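Local atomic coordinates of oxidoreductase (Azotobacter vinelandii, PDB entry 7D5M), a protein that binds NAD(+) in a Rossmann-fold domain and, as a homologue of inositol dehydrogenase, probably catalyses NAD-dependent oxidation of a sugar- or polyol-like substrate. Residues A[318-323]-A[336-341]. Residues are numbered along the deposited sequence; the frame is centred on the assembly and turned at random.
Sequences DDRIGA and LYYRFA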
ATOM      1  N   ASP A 318      -6.891  17.228  19.716  1.00 13.23           N
ATOM      2  CA  ASP A 318      -7.619  17.874  18.595  1.00 12.96           C
ATOM      3  C   ASP A 318      -8.505  16.880  17.833  1.00 12.60           C
ATOM      4  O   ASP A 318      -9.114  17.309  16.843  1.00 12.78           O
ATOM      5  CB  ASP A 318      -6.648  18.596  17.658  1.00 12.93           C
ATOM      6  CG  ASP A 318      -5.995  19.817  18.278  1.00 12.84           C
ATOM      7  OD1 ASP A 318      -6.494  20.290  19.333  1.00 13.91           O
ATOM      8  OD2 ASP A 318      -4.992  20.284  17.712  1.00 13.38           O
ATOM      9  N   ASP A 319      -8.669  15.637  18.297  1.00 12.35           N
ATOM     10  CA  ASP A 319      -9.562  14.676  17.602  1.00 12.64           C
ATOM     11  C   ASP A 319     -10.985  15.245  17.582  1.00 12.57           C
ATOM     12  O   ASP A 319     -11.488  15.615  18.654  1.00 12.77           O
ATOM     13  CB  ASP A 319      -9.525  13.287  18.231  1.00 12.60           C
ATOM     14  CG  ASP A 319      -8.206  12.563  18.030  1.00 12.57           C
ATOM     15  OD1 ASP A 319      -7.538  12.807  16.996  1.00 12.20           O
ATOM     16  OD2 ASP A 319      -7.856  11.756  18.911  1.00 12.11           O
ATOM     17  N   ARG A 320     -11.592  15.331  16.392  1.00 12.48           N
ATOM     18  CA  ARG A 320     -12.973  15.856  16.199  1.00 12.63           C
ATOM     19  C   ARG A 320     -13.943  14.700  15.950  1.00 12.27           C
ATOM     20  O   ARG A 320     -15.162  14.906  16.058  1.00 11.39           O
ATOM     21  CB  ARG A 320     -12.993  16.851  15.039  1.00 12.39           C
ATOM     22  CG  ARG A 320     -12.168  18.100  15.312  1.00 12.07           C
ATOM     23  CD  ARG A 320     -11.703  18.802  14.050  1.00 11.70           C
ATOM     24  NE  ARG A 320     -10.780  19.869  14.390  1.00 11.52           N
ATOM     25  CZ  ARG A 320     -11.130  21.108  14.735  1.00 11.35           C
ATOM     26  NH1 ARG A 320     -12.403  21.473  14.732  1.00 11.29           N
ATOM     27  NH2 ARG A 320     -10.204  21.994  15.048  1.00 11.38           N
ATOM     28  N   ILE A 321     -13.413  13.516  15.644  1.00 12.96           N
ATOM     29  CA  ILE A 321     -14.226  12.282  15.508  1.00 13.12           C
ATOM     30  C   ILE A 321     -13.335  11.079  15.833  1.00 12.46           C
ATOM     31  O   ILE A 321     -12.107  11.212  15.779  1.00 12.40           O
ATOM     32  CB  ILE A 321     -14.856  12.222  14.103  1.00 13.85           C
ATOM     33  CG1 ILE A 321     -15.971  11.172  14.025  1.00 14.67           C
ATOM     34  CG2 ILE A 321     -13.768  12.036  13.056  1.00 13.73           C
ATOM     35  CD1 ILE A 321     -16.887  11.307  12.834  1.00 15.09           C
ATOM     36  N   GLY A 322     -13.961   9.958  16.178  1.00 12.24           N
ATOM     37  CA  GLY A 322     -13.284   8.725  16.609  1.00 11.72           C
ATOM     38  C   GLY A 322     -12.314   8.191  15.576  1.00 11.79           C
ATOM     39  O   GLY A 322     -12.514   8.423  14.359  1.00 11.56           O
ATOM     40  N   ALA A 323     -11.289   7.486  16.053  1.00 11.16           N
ATOM     41  CA  ALA A 323     -10.282   6.769  15.246  1.00 11.21           C
ATOM     42  C   ALA A 323     -10.975   5.973  14.137  1.00 10.92           C
ATOM     43  O   ALA A 323     -12.074   5.430  14.392  1.00 11.50           O
ATOM     44  CB  ALA A 323      -9.482   5.856  16.138  1.00 11.17           C
ATOM     45  N   LEU A 336      -4.763  24.794  13.702  1.00 11.14           N
ATOM     46  CA  LEU A 336      -3.905  26.002  13.802  1.00 11.61           C
ATOM     47  C   LEU A 336      -4.777  27.212  14.139  1.00 11.11           C
ATOM     48  O   LEU A 336      -4.386  27.988  15.020  1.00 10.85           O
ATOM     49  CB  LEU A 336      -3.164  26.261  12.492  1.00 12.57           C
ATOM     50  CG  LEU A 336      -2.146  25.210  12.057  1.00 13.83           C
ATOM     51  CD1 LEU A 336      -1.193  25.843  11.064  1.00 14.45           C
ATOM     52  CD2 LEU A 336      -1.397  24.592  13.225  1.00 14.52           C
ATOM     53  N   TYR A 337      -5.889  27.389  13.428  1.00 10.95           N
ATOM     54  CA  TYR A 337      -6.683  28.641  13.507  1.00 10.84           C
ATOM     55  C   TYR A 337      -7.290  28.790  14.912  1.00 11.06           C
ATOM     56  O   TYR A 337      -7.345  29.932  15.400  1.00 10.57           O
ATOM     57  CB  TYR A 337      -7.706  28.741  12.370  1.00 11.10           C
ATOM     58  CG  TYR A 337      -7.309  29.709  11.280  1.00 11.30           C
ATOM     59  CD1 TYR A 337      -7.541  31.065  11.430  1.00 11.35           C
ATOM     60  CD2 TYR A 337      -6.689  29.295  10.108  1.00 11.88           C
ATOM     61  CE1 TYR A 337      -7.192  31.980  10.453  1.00 11.71           C
ATOM     62  CE2 TYR A 337      -6.332  30.200   9.116  1.00 12.01           C
ATOM     63  CZ  TYR A 337      -6.584  31.554   9.289  1.00 12.44           C
ATOM     64  OH  TYR A 337      -6.256  32.478   8.329  1.00 12.40           O
ATOM     65  N   TYR A 338      -7.729  27.718  15.583  1.00 11.79           N
ATOM     66  CA  TYR A 338      -8.293  27.904  16.949  1.00 12.21           C
ATOM     67  C   TYR A 338      -7.148  28.310  17.881  1.00 12.19           C
ATOM     68  O   TYR A 338      -7.394  29.109  18.787  1.00 12.43           O
ATOM     69  CB  TYR A 338      -9.109  26.715  17.467  1.00 12.79           C
ATOM     70  CG  TYR A 338      -8.317  25.653  18.183  1.00 13.60           C
ATOM     71  CD1 TYR A 338      -7.784  25.876  19.444  1.00 13.98           C
ATOM     72  CD2 TYR A 338      -8.131  24.403  17.615  1.00 13.99           C
ATOM     73  CE1 TYR A 338      -7.038  24.910  20.097  1.00 14.07           C
ATOM     74  CE2 TYR A 338      -7.398  23.419  18.262  1.00 13.99           C
ATOM     75  CZ  TYR A 338      -6.854  23.670  19.509  1.00 14.43           C
ATOM     76  OH  TYR A 338      -6.131  22.710  20.155  1.00 14.75           O
ATOM     77  N   ARG A 339      -5.930  27.808  17.648  1.00 12.24           N
ATOM     78  CA  ARG A 339      -4.755  28.189  18.476  1.00 12.46           C
ATOM     79  C   ARG A 339      -4.419  29.657  18.208  1.00 12.04           C
ATOM     80  O   ARG A 339      -4.092  30.394  19.174  1.00 12.23           O
ATOM     81  CB  ARG A 339      -3.571  27.266  18.203  1.00 13.26           C
ATOM     82  CG  ARG A 339      -3.764  25.858  18.745  1.00 14.12           C
ATOM     83  CD  ARG A 339      -2.552  25.024  18.385  1.00 15.04           C
ATOM     84  NE  ARG A 339      -2.481  23.749  19.082  1.00 16.89           N
ATOM     85  CZ  ARG A 339      -3.219  22.689  18.809  1.00 17.14           C
ATOM     86  NH1 ARG A 339      -4.145  22.753  17.863  1.00 18.02           N
ATOM     87  NH2 ARG A 339      -3.045  21.568  19.495  1.00 16.97           N
ATOM     88  N   PHE A 340      -4.463  30.083  16.946  1.00 11.46           N
ATOM     89  CA  PHE A 340      -4.271  31.511  16.591  1.00 11.14           C
ATOM     90  C   PHE A 340      -5.260  32.365  17.397  1.00 11.16           C
ATOM     91  O   PHE A 340      -4.822  33.361  18.010  1.00 10.62           O
ATOM     92  CB  PHE A 340      -4.432  31.779  15.094  1.00 10.76           C
ATOM     93  CG  PHE A 340      -3.439  31.100  14.185  1.00 10.61           C
ATOM     94  CD1 PHE A 340      -2.169  30.770  14.622  1.00 10.57           C
ATOM     95  CD2 PHE A 340      -3.774  30.821  12.871  1.00 10.50           C
ATOM     96  CE1 PHE A 340      -1.259  30.155  13.776  1.00 10.79           C
ATOM     97  CE2 PHE A 340      -2.860  30.211  12.022  1.00 10.37           C
ATOM     98  CZ  PHE A 340      -1.601  29.885  12.477  1.00 10.50           C
ATOM     99  N   ALA A 341      -6.546  32.005  17.399  1.00 11.21           N
ATOM    100  CA  ALA A 341      -7.611  32.755  18.106  1.00 11.64           C
ATOM    101  C   ALA A 341      -7.309  32.769  19.612  1.00 12.61           C
ATOM    102  O   ALA A 341      -7.394  33.837  20.235  1.00 13.42           O
ATOM    103  CB  ALA A 341      -8.967  32.158  17.806  1.00 11.22           C
TER
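Asp318 reaches from the loop before helix 329-349 and divides its carboxylate between Tyr338 and Arg339, neighbours on that helix. Tyr338 OH donates to Asp318 OD1 at 2.6 Å, meeting it on the syn side, with the ring almost perpendicular to the carboxylate (87°). Asp318 OD2 takes both end nitrogens of Arg339, NH1 at 2.6 Å and NH2 at 2.9 Å, in a salt bridge that lies close to the guanidinium plane. Tyr338 CG sits between its backbone N and carbonyl carbon (chi1 88°), a turn that lets the hydroxyl meet Asp318; CG of Arg339 lies over one face of the ring. Arg339 NH1 is also bonded to Asn335 O. Replacing Asp318 with an alanine would probably leave the Arg339 charge without its carboxylate mate and the hydroxyl of buried Tyr338 without its acceptor. Arg320 stretches past the tyrosine, its NH2 4.1 Å from Tyr338 CD2, while its guanidinium is held by a salt bridge to Asp36 and a hydrogen bond to Asn335. Thus an aspartate-centred salt bridge and hydrogen bond tie a long loop to the helix that follows it, within the C-terminal alpha/beta domain of the Gfo/Idh/MocA family.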